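TRAP-T family transporter, DctP (Periplasmic binding) subunit (PDB 4PF8) binds beta-D-galacturonate as the periplasmic solute-binding subunit of a TRAP transporter, probably delivering it to the membrane components for uptake. Local coordinates at residues 32-37 with 61-66; 55-60 with 248-253; 100-103 with 107-110; 176-179 with 184-187; 192-197 with 218-223. All blocks are in the same frame, centred on the assembly; numbering follows the deposited sequence. Where two conformers were deposited one is given.

From the N terminus, contact 1 opens first, in the loop between strand 26-29 and helix 37-52, and closes at 61-66. Contact 2 crosses it: its first segment, 55-60, runs directly into 61-66, and its partner waits at 248-253, so strand 59-62 serves both. Inside the long loop closed by contact 2 lie contacts 3, 4 and 5 in series. Contact 3 pins a turn before helix 111-118, contact 4 closes a beta-alpha-beta unit, and contact 5 joins helix 193-198 to the chain leading into strand 223-230. Contacts 3 and 4 touch, S103 O lying 4.2 Å from M177 CE, whereas contacts 2 and 4 have centres about 42 Å apart.

Contact 1: residues 32-37 with 61-66; sequences HVEDYP and VFHAGV. With GTR (beta-D-galactopyranuronic acid), chain D.
H32 and A64 bring their backbones together with CA atoms 4.7 Å apart, and A64 N donates to H32 O over 2.8 Å, arriving from above the carbonyl plane (44° out of it). H63, where the type I' turn to V66 begins, lays its CB 3.5 Å from the same H32 O. Its imidazole meets E34: the CA of E34 stands over one ring face, 4.2 Å from the centroid and 16° off the normal, a CH-pi contact, while E34 CG reaches H63 CD2 at 3.8 Å. V61 O lies over the opposite face. The H63 nitrogens are engaged elsewhere, NE2 with E43 and ND1 with N30, which fixes the rotation of the ring; the E34 carboxylate makes no bond to it.

H32 turns its own ring away from residues 61-66. With CG anti to the carbonyl carbon (chi1 -70°), NE2 is carried to the sugar acid and donates to GTR O2 at 2.9 Å, the acceptor lying at the ring edge in its plane. Y36 backs the ring, CE2 sitting 3.2 Å above its plane over the centre, and Y36 OH is hydrogen-bonded to S211, another pocket residue. Replacing H32 by an alanine would probably leave GTR O2 without this donor and the Y36 ring without the imidazole on its face. The arrangement belongs to the galacturonate pocket of a family 7 solute-binding protein, with one loop supplying a ligand donor while a neighbouring beta turn ties down its backbone.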
# COMPACT_ATOMS: atom_id res chain seq x y z
N HIS A 32 -7.98 -1.25 -6.97
CA HIS A 32 -8.29 0.10 -7.44
C HIS A 32 -9.24 0.21 -8.60
O HIS A 32 -9.50 -0.78 -9.29
CB HIS A 32 -6.98 0.76 -7.80
CG HIS A 32 -6.14 1.06 -6.62
ND1 HIS A 32 -6.49 2.02 -5.69
CD2 HIS A 32 -4.99 0.51 -6.19
CE1 HIS A 32 -5.57 2.06 -4.75
NE2 HIS A 32 -4.66 1.14 -5.02
N VAL A 33 -9.79 1.41 -8.79
CA VAL A 33 -10.58 1.70 -9.97
C VAL A 33 -9.76 1.50 -11.24
O VAL A 33 -8.54 1.51 -11.18
CB VAL A 33 -11.16 3.12 -9.92
CG1 VAL A 33 -12.06 3.26 -8.69
CG2 VAL A 33 -10.03 4.16 -9.93
N GLU A 34 -10.43 1.29 -12.37
CA GLU A 34 -9.74 0.99 -13.61
C GLU A 34 -8.77 2.10 -14.00
O GLU A 34 -7.67 1.82 -14.50
CB GLU A 34 -10.75 0.76 -14.74
CG GLU A 34 -10.10 0.24 -16.02
CD GLU A 34 -11.10 -0.29 -17.03
OE1 GLU A 34 -12.32 -0.30 -16.74
OE2 GLU A 34 -10.66 -0.71 -18.13
N ASP A 35 -9.17 3.36 -13.83
CA ASP A 35 -8.30 4.46 -14.23
C ASP A 35 -7.45 4.89 -13.02
O ASP A 35 -7.80 5.81 -12.27
CB ASP A 35 -9.09 5.64 -14.79
CG ASP A 35 -8.17 6.72 -15.36
OD1 ASP A 35 -6.94 6.47 -15.46
OD2 ASP A 35 -8.66 7.81 -15.70
N TYR A 36 -6.32 4.22 -12.85
CA TYR A 36 -5.46 4.38 -11.67
C TYR A 36 -4.08 3.82 -12.07
O TYR A 36 -4.00 2.88 -12.85
CB TYR A 36 -6.04 3.61 -10.48
CG TYR A 36 -5.48 4.02 -9.14
CD1 TYR A 36 -5.97 5.15 -8.49
CD2 TYR A 36 -4.50 3.27 -8.51
CE1 TYR A 36 -5.47 5.53 -7.26
CE2 TYR A 36 -3.99 3.66 -7.27
CZ TYR A 36 -4.49 4.79 -6.65
OH TYR A 36 -4.00 5.15 -5.39
N PRO A 37 -2.98 4.36 -11.54
CA PRO A 37 -1.64 3.95 -12.03
C PRO A 37 -1.31 2.46 -11.86
O PRO A 37 -0.71 1.83 -12.74
CB PRO A 37 -0.68 4.80 -11.18
CG PRO A 37 -1.47 6.03 -10.92
CD PRO A 37 -2.90 5.59 -10.72
N VAL A 61 -6.92 -8.66 -15.69
CA VAL A 61 -6.90 -7.95 -14.43
C VAL A 61 -8.32 -7.59 -14.02
O VAL A 61 -9.10 -7.05 -14.80
CB VAL A 61 -6.07 -6.65 -14.54
CG1 VAL A 61 -5.98 -5.95 -13.18
CG2 VAL A 61 -4.67 -6.97 -15.07
N PHE A 62 -8.66 -7.94 -12.79
CA PHE A 62 -9.99 -7.68 -12.24
C PHE A 62 -9.87 -6.55 -11.26
O PHE A 62 -9.25 -6.69 -10.20
CB PHE A 62 -10.53 -8.94 -11.56
CG PHE A 62 -10.86 -10.03 -12.54
CD1 PHE A 62 -9.87 -10.90 -13.00
CD2 PHE A 62 -12.13 -10.16 -13.04
CE1 PHE A 62 -10.15 -11.88 -13.90
CE2 PHE A 62 -12.43 -11.15 -13.95
CZ PHE A 62 -11.44 -12.02 -14.38
N HIS A 63 -10.44 -5.41 -11.64
CA HIS A 63 -10.29 -4.17 -10.89
C HIS A 63 -11.32 -4.04 -9.77
O HIS A 63 -12.24 -4.85 -9.63
CB HIS A 63 -10.43 -2.98 -11.86
CG HIS A 63 -9.46 -3.03 -12.98
ND1 HIS A 63 -8.10 -2.96 -12.78
CD2 HIS A 63 -9.63 -3.15 -14.32
CE1 HIS A 63 -7.47 -3.05 -13.94
NE2 HIS A 63 -8.37 -3.17 -14.89
N ALA A 64 -11.11 -3.02 -8.94
CA ALA A 64 -12.09 -2.60 -7.94
C ALA A 64 -12.35 -3.64 -6.87
O ALA A 64 -13.41 -3.63 -6.23
CB ALA A 64 -13.40 -2.19 -8.63
N GLY A 65 -11.38 -4.52 -6.64
CA GLY A 65 -11.46 -5.48 -5.55
C GLY A 65 -12.57 -6.50 -5.72
O GLY A 65 -13.01 -7.11 -4.74
N VAL A 66 -13.04 -6.71 -6.95
CA VAL A 66 -14.20 -7.57 -7.19
C VAL A 66 -13.91 -9.03 -6.81
O VAL A 66 -14.85 -9.81 -6.52
CB VAL A 66 -14.70 -7.43 -8.65
CG1 VAL A 66 -13.72 -8.05 -9.64
CG2 VAL A 66 -16.10 -8.03 -8.80
C1 GTR D . -4.07 2.18 -0.85
C2 GTR D . -3.40 0.95 -1.35
C3 GTR D . -4.44 -0.15 -1.41
C4 GTR D . -5.03 -0.41 -0.03
C5 GTR D . -5.61 0.92 0.45
C6 GTR D . -6.14 0.79 1.87
O1 GTR D . -3.11 3.27 -0.71
O2 GTR D . -2.92 1.23 -2.70
O3 GTR D . -3.75 -1.35 -1.81
O4 GTR D . -3.97 -0.83 0.84
O5 GTR D . -4.61 1.96 0.42
O6A GTR D . -6.04 1.82 2.58
O6B GTR D . -6.76 -0.25 2.19

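Contact 2: residues 55-60 with 248-253; sequences GEIKGK and PEQQEI
The carboxamide of Q250 has I57 over one face: I57 CD1 stands 3.9 Å from Q250 CD and only slightly farther from OE1 and NE2, so the methyl is centred on the flat group. The carboxylate of E56 comes up beyond NE2 with its plane turned 80° from that of the amide, and at 3.7 Å E56 OE1 and Q250 NE2 are too far apart for a direct bond. The packing fastens the first turn of helix 248-282 to the loop leading into strand 59-62, an outermost strand of the five-stranded sheet. I57 reaches the amide because its chain is fully extended beyond CG1 (chi2 178°), and it also packs on M46 and V49 of helix 37-52 and on L246. Q250 is also fixed from behind: its OE1 accepts from T247 N just before the helix, which orients the amide and turns NE2 to the E56 side. An alanine in place of Q250 would probably leave I57 CD1 without its flat cover and T247 N without this acceptor. What joins E56 to Q250 is one water, donating to E56 OE1 at 2.7 Å and accepting from Q250 NE2 at 2.9 Å.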
# COMPACT_ATOMS: atom_id res chain seq x y z
N GLY A 55 0.72 -15.27 -27.29
CA GLY A 55 -0.63 -15.64 -26.93
C GLY A 55 -0.73 -16.92 -26.13
O GLY A 55 -1.83 -17.36 -25.80
N GLU A 56 0.41 -17.54 -25.82
CA GLU A 56 0.41 -18.77 -25.04
C GLU A 56 -0.10 -18.55 -23.63
O GLU A 56 -0.72 -19.44 -23.05
CB GLU A 56 1.80 -19.42 -25.02
CG GLU A 56 2.22 -19.95 -26.40
CD GLU A 56 3.23 -21.08 -26.34
OE1 GLU A 56 3.87 -21.27 -25.28
OE2 GLU A 56 3.40 -21.78 -27.37
N ILE A 57 0.18 -17.38 -23.08
CA ILE A 57 -0.34 -16.98 -21.77
C ILE A 57 -1.23 -15.79 -21.95
O ILE A 57 -0.81 -14.78 -22.51
CB ILE A 57 0.78 -16.62 -20.80
CG1 ILE A 57 1.70 -17.82 -20.61
CG2 ILE A 57 0.19 -16.15 -19.45
CD1 ILE A 57 2.87 -17.56 -19.70
N LYS A 58 -2.47 -15.91 -21.50
CA LYS A 58 -3.42 -14.83 -21.54
C LYS A 58 -4.00 -14.67 -20.15
O LYS A 58 -3.91 -15.57 -19.32
CB LYS A 58 -4.53 -15.10 -22.54
CG LYS A 58 -4.05 -14.98 -23.99
CD LYS A 58 -5.17 -15.23 -24.98
CE LYS A 58 -4.66 -15.13 -26.41
NZ LYS A 58 -4.27 -13.73 -26.80
N GLY A 59 -4.59 -13.52 -19.89
CA GLY A 59 -5.12 -13.27 -18.57
C GLY A 59 -5.86 -11.97 -18.53
O GLY A 59 -5.98 -11.25 -19.52
N LYS A 60 -6.38 -11.67 -17.35
CA LYS A 60 -7.22 -10.51 -17.17
C LYS A 60 -7.00 -9.98 -15.78
O LYS A 60 -6.90 -10.76 -14.82
CB LYS A 60 -8.70 -10.89 -17.34
CG LYS A 60 -9.63 -9.70 -17.13
CD LYS A 60 -11.09 -10.06 -17.40
CE LYS A 60 -12.00 -8.89 -17.08
NZ LYS A 60 -13.42 -9.32 -16.90
N PRO A 248 11.02 -22.02 -18.30
CA PRO A 248 12.09 -21.04 -18.00
C PRO A 248 12.00 -19.76 -18.85
O PRO A 248 12.18 -18.64 -18.33
CB PRO A 248 13.36 -21.83 -18.31
CG PRO A 248 12.98 -23.26 -18.05
CD PRO A 248 11.55 -23.39 -18.47
N GLU A 249 11.68 -19.91 -20.14
CA GLU A 249 11.53 -18.75 -21.02
C GLU A 249 10.34 -17.90 -20.56
O GLU A 249 10.37 -16.67 -20.61
CB GLU A 249 11.34 -19.19 -22.46
N GLN A 250 9.28 -18.56 -20.11
CA GLN A 250 8.13 -17.80 -19.63
C GLN A 250 8.46 -17.06 -18.34
O GLN A 250 8.01 -15.92 -18.14
CB GLN A 250 6.93 -18.73 -19.45
CG GLN A 250 6.39 -19.22 -20.78
CD GLN A 250 5.39 -20.35 -20.64
OE1 GLN A 250 5.25 -20.94 -19.57
NE2 GLN A 250 4.68 -20.64 -21.73
N GLN A 251 9.25 -17.69 -17.46
CA GLN A 251 9.63 -17.03 -16.22
C GLN A 251 10.43 -15.76 -16.52
O GLN A 251 10.21 -14.72 -15.90
CB GLN A 251 10.42 -17.98 -15.31
CG GLN A 251 9.57 -19.11 -14.73
CD GLN A 251 10.34 -20.00 -13.76
OE1 GLN A 251 11.57 -19.97 -13.73
NE2 GLN A 251 9.63 -20.79 -12.98
N GLU A 252 11.33 -15.84 -17.48
CA GLU A 252 12.13 -14.67 -17.83
C GLU A 252 11.26 -13.57 -18.44
O GLU A 252 11.47 -12.38 -18.15
CB GLU A 252 13.25 -15.06 -18.79
CG GLU A 252 14.37 -15.83 -18.11
CD GLU A 252 15.04 -15.02 -17.02
OE1 GLU A 252 15.16 -13.78 -17.17
OE2 GLU A 252 15.44 -15.62 -15.99
N ILE A 253 10.30 -13.95 -19.27
CA ILE A 253 9.37 -13.00 -19.85
C ILE A 253 8.58 -12.31 -18.73
O ILE A 253 8.40 -11.09 -18.75
CB ILE A 253 8.42 -13.68 -20.85
CG1 ILE A 253 9.14 -13.92 -22.18
CG2 ILE A 253 7.19 -12.82 -21.10
CD1 ILE A 253 8.47 -14.97 -23.07
O HOH W 1 5.37 -19.32 -24.25

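Contact 3: residues 100-103 with 107-110; sequences NVVS and VFKS
V107 faces the carbonyl of V101 from its CB outward. The CB itself is 4.0 Å from V101 O; CG1 comes nearest to that oxygen, at 3.6 Å, and CG2 lies 3.8 Å from it, so both methyls come up to the oxygen from one side. CG1 also reaches V102 O, at 4.1 Å. That methyl occupies the crowded position between backbone N and carbonyl carbon (chi1 77°), which directs it at the turn.

The second half of the contact is wholly apolar. V102 and F108 lie side by side and point the same way, the methyl CG1 of V102 resting at the ring edge, near its plane, 3.9 Å from F108 CZ, while V102 CB is 4.0 Å from F108 CE2. The phenyl is thus met at its rim by the valine, and elsewhere it packs on M114 and L117 of helix 111-118, whose N-cap position is held by S110.

The turn that offers these surfaces is a 3-10 segment, closed by the bond from S103 N to N100 O at 2.9 Å. Its V101 side chain is covered by L317, V318 and F321 of helix 315-322, and V102 touches P233. All four touching residues are buried, and between the two segments neither hydrogen bond nor charge pair is formed. The chemistry therefore implies cohesion by dispersion and exclusion of water, with shape rather than directional bonding setting how the turn meets the chain ahead of helix 111-118.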
# COMPACT_ATOMS: atom_id res chain seq x y z
N ASN A 100 6.11 -6.47 8.00
CA ASN A 100 5.63 -5.45 8.93
C ASN A 100 6.55 -4.25 9.01
O ASN A 100 6.10 -3.16 9.30
CB ASN A 100 5.40 -6.02 10.33
CG ASN A 100 4.15 -6.84 10.42
OD1 ASN A 100 3.06 -6.33 10.19
ND2 ASN A 100 4.30 -8.11 10.74
N VAL A 101 7.83 -4.46 8.75
CA VAL A 101 8.81 -3.38 8.89
C VAL A 101 8.51 -2.15 8.03
O VAL A 101 8.86 -1.04 8.41
CB VAL A 101 10.25 -3.87 8.61
CG1 VAL A 101 10.62 -5.00 9.56
CG2 VAL A 101 10.40 -4.31 7.14
N VAL A 102 7.88 -2.32 6.88
CA VAL A 102 7.58 -1.17 6.01
C VAL A 102 6.31 -0.44 6.43
O VAL A 102 6.03 0.65 5.94
CB VAL A 102 7.45 -1.55 4.51
CG1 VAL A 102 8.70 -2.24 4.05
CG2 VAL A 102 6.19 -2.40 4.26
N SER A 103 5.57 -1.02 7.37
CA SER A 103 4.37 -0.39 7.91
C SER A 103 4.62 0.39 9.20
O SER A 103 3.69 0.86 9.85
CB SER A 103 3.29 -1.44 8.15
OG SER A 103 2.77 -1.86 6.91
N VAL A 107 9.25 5.17 8.87
CA VAL A 107 10.42 4.29 8.77
C VAL A 107 11.28 4.68 7.56
O VAL A 107 12.50 4.56 7.61
CB VAL A 107 10.01 2.78 8.77
CG1 VAL A 107 9.46 2.34 7.43
CG2 VAL A 107 11.19 1.91 9.17
N PHE A 108 10.64 5.15 6.49
CA PHE A 108 11.33 5.68 5.31
C PHE A 108 11.43 7.21 5.44
O PHE A 108 10.47 7.89 5.88
CB PHE A 108 10.57 5.35 4.02
CG PHE A 108 10.51 3.88 3.69
CD1 PHE A 108 11.62 3.21 3.23
CD2 PHE A 108 9.33 3.18 3.83
CE1 PHE A 108 11.57 1.88 2.92
CE2 PHE A 108 9.26 1.85 3.53
CZ PHE A 108 10.38 1.18 3.06
N LYS A 109 12.58 7.75 5.05
CA LYS A 109 12.76 9.21 5.11
C LYS A 109 12.01 9.93 4.00
O LYS A 109 11.63 11.10 4.16
CB LYS A 109 14.24 9.54 5.04
CG LYS A 109 14.97 9.02 6.27
CD LYS A 109 16.47 9.23 6.21
CE LYS A 109 17.09 8.85 7.54
NZ LYS A 109 18.32 9.65 7.83
N SER A 110 11.77 9.24 2.90
CA SER A 110 11.18 9.83 1.72
C SER A 110 10.82 8.71 0.75
O SER A 110 11.26 7.58 0.92
CB SER A 110 12.20 10.75 1.05
OG SER A 110 13.21 9.94 0.48

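Contact 4: residues 176-179 with 184-187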
# COMPACT_ATOMS: atom_id res chain seq x y z
N GLY A 176 -2.22 0.40 16.74
CA GLY A 176 -1.30 0.98 17.70
C GLY A 176 -0.95 2.42 17.36
O GLY A 176 -0.82 3.28 18.24
N MSE A 177 -0.80 2.71 16.08
CA MSE A 177 -0.48 4.05 15.62
C MSE A 177 -1.57 5.05 16.02
O MSE A 177 -1.28 6.13 16.55
CB MSE A 177 -0.32 4.02 14.11
CG MSE A 177 -0.30 5.35 13.41
SE MSE A 177 0.03 5.01 11.51
CE MSE A 177 1.31 3.63 11.81
N ILE A 178 -2.82 4.70 15.77
CA ILE A 178 -3.94 5.58 16.08
C ILE A 178 -4.11 5.71 17.60
O ILE A 178 -4.33 6.81 18.12
CB ILE A 178 -5.24 5.06 15.44
CG1 ILE A 178 -5.11 5.03 13.93
CG2 ILE A 178 -6.42 5.90 15.81
CD1 ILE A 178 -4.73 6.32 13.34
N GLU A 179 -4.00 4.60 18.31
CA GLU A 179 -4.15 4.61 19.77
C GLU A 179 -3.07 5.46 20.44
O GLU A 179 -3.30 6.11 21.47
CB GLU A 179 -4.15 3.17 20.32
CG GLU A 179 -5.41 2.42 19.98
CD GLU A 179 -5.50 1.04 20.61
OE1 GLU A 179 -6.60 0.45 20.51
OE2 GLU A 179 -4.50 0.55 21.18
N ASN A 184 -9.42 6.33 18.08
CA ASN A 184 -10.07 5.03 18.15
C ASN A 184 -10.05 4.40 16.77
O ASN A 184 -10.67 4.91 15.85
CB ASN A 184 -11.49 5.18 18.69
CG ASN A 184 -11.52 5.83 20.06
OD1 ASN A 184 -11.03 5.27 21.05
ND2 ASN A 184 -12.07 7.04 20.12
N ALA A 185 -9.30 3.31 16.64
CA ALA A 185 -9.05 2.67 15.36
C ALA A 185 -10.04 1.57 15.05
O ALA A 185 -10.41 0.80 15.92
CB ALA A 185 -7.67 2.09 15.34
N THR A 186 -10.46 1.50 13.79
CA THR A 186 -11.31 0.42 13.34
C THR A 186 -10.71 -0.14 12.05
O THR A 186 -10.69 0.56 11.05
CB THR A 186 -12.73 0.91 13.02
OG1 THR A 186 -13.33 1.44 14.21
CG2 THR A 186 -13.61 -0.25 12.58
N PRO A 187 -10.21 -1.39 12.09
CA PRO A 187 -9.74 -2.07 10.88
C PRO A 187 -10.95 -2.32 9.99
O PRO A 187 -11.97 -2.82 10.47
CB PRO A 187 -9.13 -3.37 11.41
CG PRO A 187 -8.96 -3.16 12.88
CD PRO A 187 -10.04 -2.23 13.29
O HOH W 2 -8.67 1.96 19.18
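E179 and A185 are joined through one water, which donates to E179 OE1 at 2.9 Å and accepts from A185 N at 2.9 Å. With E179 OE1 and A185 N 5.5 Å apart, a direct bond is impossible, and the water is the polar link between helix and strand. The two segments are the helix end and the second strand of a beta-alpha-beta unit, made of strand 165-168, helix 172-179 and strand 184-187, with the strands parallel. N184 and T186 spend their backbone bonds on strand 165-168, N184 with M164 and V166, T186 with V166 and V168; A185 N, alternating with them, is directed to the other edge of its strand, where the water takes it. The A185 methyl, separately, faces the helix.

Apart from the water the contact is apolar. I178 points its CB at A185 CB, 3.8 Å away, and CG1 passes the same methyl at 4.1 Å. Beyond this the isoleucine divides: its chi2 of -55° bends CD1 off the line of the strand segment, and the side chain packs on V166 and V168 of the companion strand. I178 thus touches both strands of the unit. The end of the neighbouring M177, a selenomethionine, leads away from strand 184-187 and packs on H229 and L230 of strand 223-230, among others.

The branch methyl of I178 completes the closure. CG2, set opposite the backbone N, drops over the start of the strand, 3.8 Å from N184 N and 4.0 Å from A185 N.

Contact 5: residues 192-197 with 218-223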
# COMPACT_ATOMS: atom_id res chain seq x y z
N GLU A 192 -15.23 -0.48 1.96
CA GLU A 192 -16.31 -0.09 2.86
C GLU A 192 -16.11 1.31 3.43
O GLU A 192 -17.00 1.88 4.08
CB GLU A 192 -16.45 -1.13 3.98
CG GLU A 192 -16.54 -2.57 3.44
CD GLU A 192 -17.63 -2.77 2.40
OE1 GLU A 192 -17.31 -3.22 1.28
OE2 GLU A 192 -18.81 -2.49 2.69
N VAL A 193 -14.96 1.90 3.19
CA VAL A 193 -14.62 3.16 3.84
C VAL A 193 -15.54 4.31 3.41
O VAL A 193 -15.97 5.11 4.24
CB VAL A 193 -13.15 3.52 3.59
CG1 VAL A 193 -12.82 4.89 4.18
CG2 VAL A 193 -12.22 2.43 4.17
N TYR A 194 -15.83 4.43 2.12
CA TYR A 194 -16.61 5.57 1.65
C TYR A 194 -17.94 5.67 2.38
O TYR A 194 -18.32 6.75 2.87
CB TYR A 194 -16.85 5.48 0.14
CG TYR A 194 -17.78 6.54 -0.38
CD1 TYR A 194 -17.34 7.81 -0.64
CD2 TYR A 194 -19.12 6.25 -0.60
CE1 TYR A 194 -18.19 8.79 -1.12
CE2 TYR A 194 -19.98 7.20 -1.08
CZ TYR A 194 -19.51 8.48 -1.33
OH TYR A 194 -20.38 9.44 -1.82
N GLN A 195 -18.67 4.57 2.46
CA GLN A 195 -19.96 4.60 3.12
C GLN A 195 -19.85 4.92 4.60
O GLN A 195 -20.71 5.61 5.15
CB GLN A 195 -20.72 3.28 2.93
CG GLN A 195 -21.35 3.13 1.56
CD GLN A 195 -22.43 4.15 1.30
OE1 GLN A 195 -23.12 4.59 2.22
NE2 GLN A 195 -22.58 4.53 0.04
N SER A 196 -18.81 4.41 5.24
CA SER A 196 -18.61 4.66 6.65
C SER A 196 -18.28 6.10 6.94
O SER A 196 -18.74 6.64 7.95
CB SER A 196 -17.57 3.71 7.24
OG SER A 196 -18.17 2.44 7.49
N ILE A 197 -17.50 6.73 6.08
CA ILE A 197 -17.26 8.18 6.25
C ILE A 197 -18.52 8.97 5.88
O ILE A 197 -18.93 9.90 6.59
CB ILE A 197 -16.07 8.69 5.43
CG1 ILE A 197 -14.78 7.96 5.84
CG2 ILE A 197 -15.93 10.19 5.61
CD1 ILE A 197 -13.55 8.35 5.03
N PHE A 218 -12.67 12.14 -0.65
CA PHE A 218 -12.49 13.59 -0.50
C PHE A 218 -13.78 14.34 -0.57
O PHE A 218 -13.84 15.48 -0.13
CB PHE A 218 -11.51 14.13 -1.53
CG PHE A 218 -12.09 14.33 -2.90
CD1 PHE A 218 -12.32 13.26 -3.74
CD2 PHE A 218 -12.37 15.60 -3.38
CE1 PHE A 218 -12.84 13.42 -5.01
CE2 PHE A 218 -12.88 15.79 -4.67
CZ PHE A 218 -13.11 14.69 -5.48
N GLU A 219 -14.84 13.72 -1.09
CA GLU A 219 -16.14 14.37 -1.14
C GLU A 219 -16.87 14.31 0.20
O GLU A 219 -17.82 15.06 0.42
CB GLU A 219 -17.01 13.75 -2.24
CG GLU A 219 -16.43 13.98 -3.64
CD GLU A 219 -17.28 13.41 -4.76
OE1 GLU A 219 -17.03 13.77 -5.93
OE2 GLU A 219 -18.18 12.59 -4.47
N VAL A 220 -16.46 13.39 1.06
CA VAL A 220 -17.14 13.20 2.35
C VAL A 220 -16.24 13.47 3.56
O VAL A 220 -16.72 13.50 4.70
CB VAL A 220 -17.77 11.78 2.43
CG1 VAL A 220 -18.97 11.67 1.47
CG2 VAL A 220 -16.77 10.71 2.14
N ALA A 221 -14.95 13.68 3.33
CA ALA A 221 -14.00 14.04 4.39
C ALA A 221 -13.16 15.18 3.84
O ALA A 221 -12.18 14.95 3.12
CB ALA A 221 -13.15 12.84 4.77
N LYS A 222 -13.54 16.40 4.16
CA LYS A 222 -13.01 17.58 3.48
C LYS A 222 -11.79 18.23 4.12
O LYS A 222 -11.37 19.29 3.65
CB LYS A 222 -14.11 18.63 3.29
CG LYS A 222 -15.42 18.11 2.68
CD LYS A 222 -15.27 17.53 1.26
CE LYS A 222 -15.05 18.61 0.20
NZ LYS A 222 -14.96 18.02 -1.18
N TYR A 223 -11.21 17.61 5.15
CA TYR A 223 -9.94 18.06 5.71
C TYR A 223 -8.87 17.03 5.40
O TYR A 223 -9.03 15.87 5.72
CB TYR A 223 -10.04 18.24 7.22
CG TYR A 223 -11.05 19.27 7.62
CD1 TYR A 223 -10.77 20.61 7.49
CD2 TYR A 223 -12.29 18.90 8.11
CE1 TYR A 223 -11.71 21.57 7.85
CE2 TYR A 223 -13.24 19.86 8.47
CZ TYR A 223 -12.93 21.18 8.33
OH TYR A 223 -13.85 22.14 8.69
O HOH W 3 -19.85 11.89 -2.43
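I197 and V220 make the tightest part of this contact, methyl against methyl, with I197 CG2 3.6 Å from V220 CG2. The same I197 carbon reaches V220 O at 3.5 Å and the CB of A221 at 3.9 Å, so one methyl is shared among three groups. It gets there because a chi1 of -60° sets CG1 beside the backbone N and leaves CG2 anti to it. The Y194 side chain crosses that of V220 at about a right angle, its CE1 4.0 Å from V220 CG1 and touching CG2 as well.

The surfaces so joined are one face of helix 193-198 and the end of a weakly bonded helix around 218-220, where the chain passes through a classic beta bulge, K222 and Y223 both opposite N150, into strand 223-230 of the four-stranded mixed sheet. Further out, Y149 of the adjoining strand 146-150 packs on both I197 and A221, and H217 touches Y194. A221 O is fixed by the hydroxyl of Y212. A water lies in the ring plane of Y194, 2.6 Å from its OH, and donates to E219 OE2 at 2.7 Å.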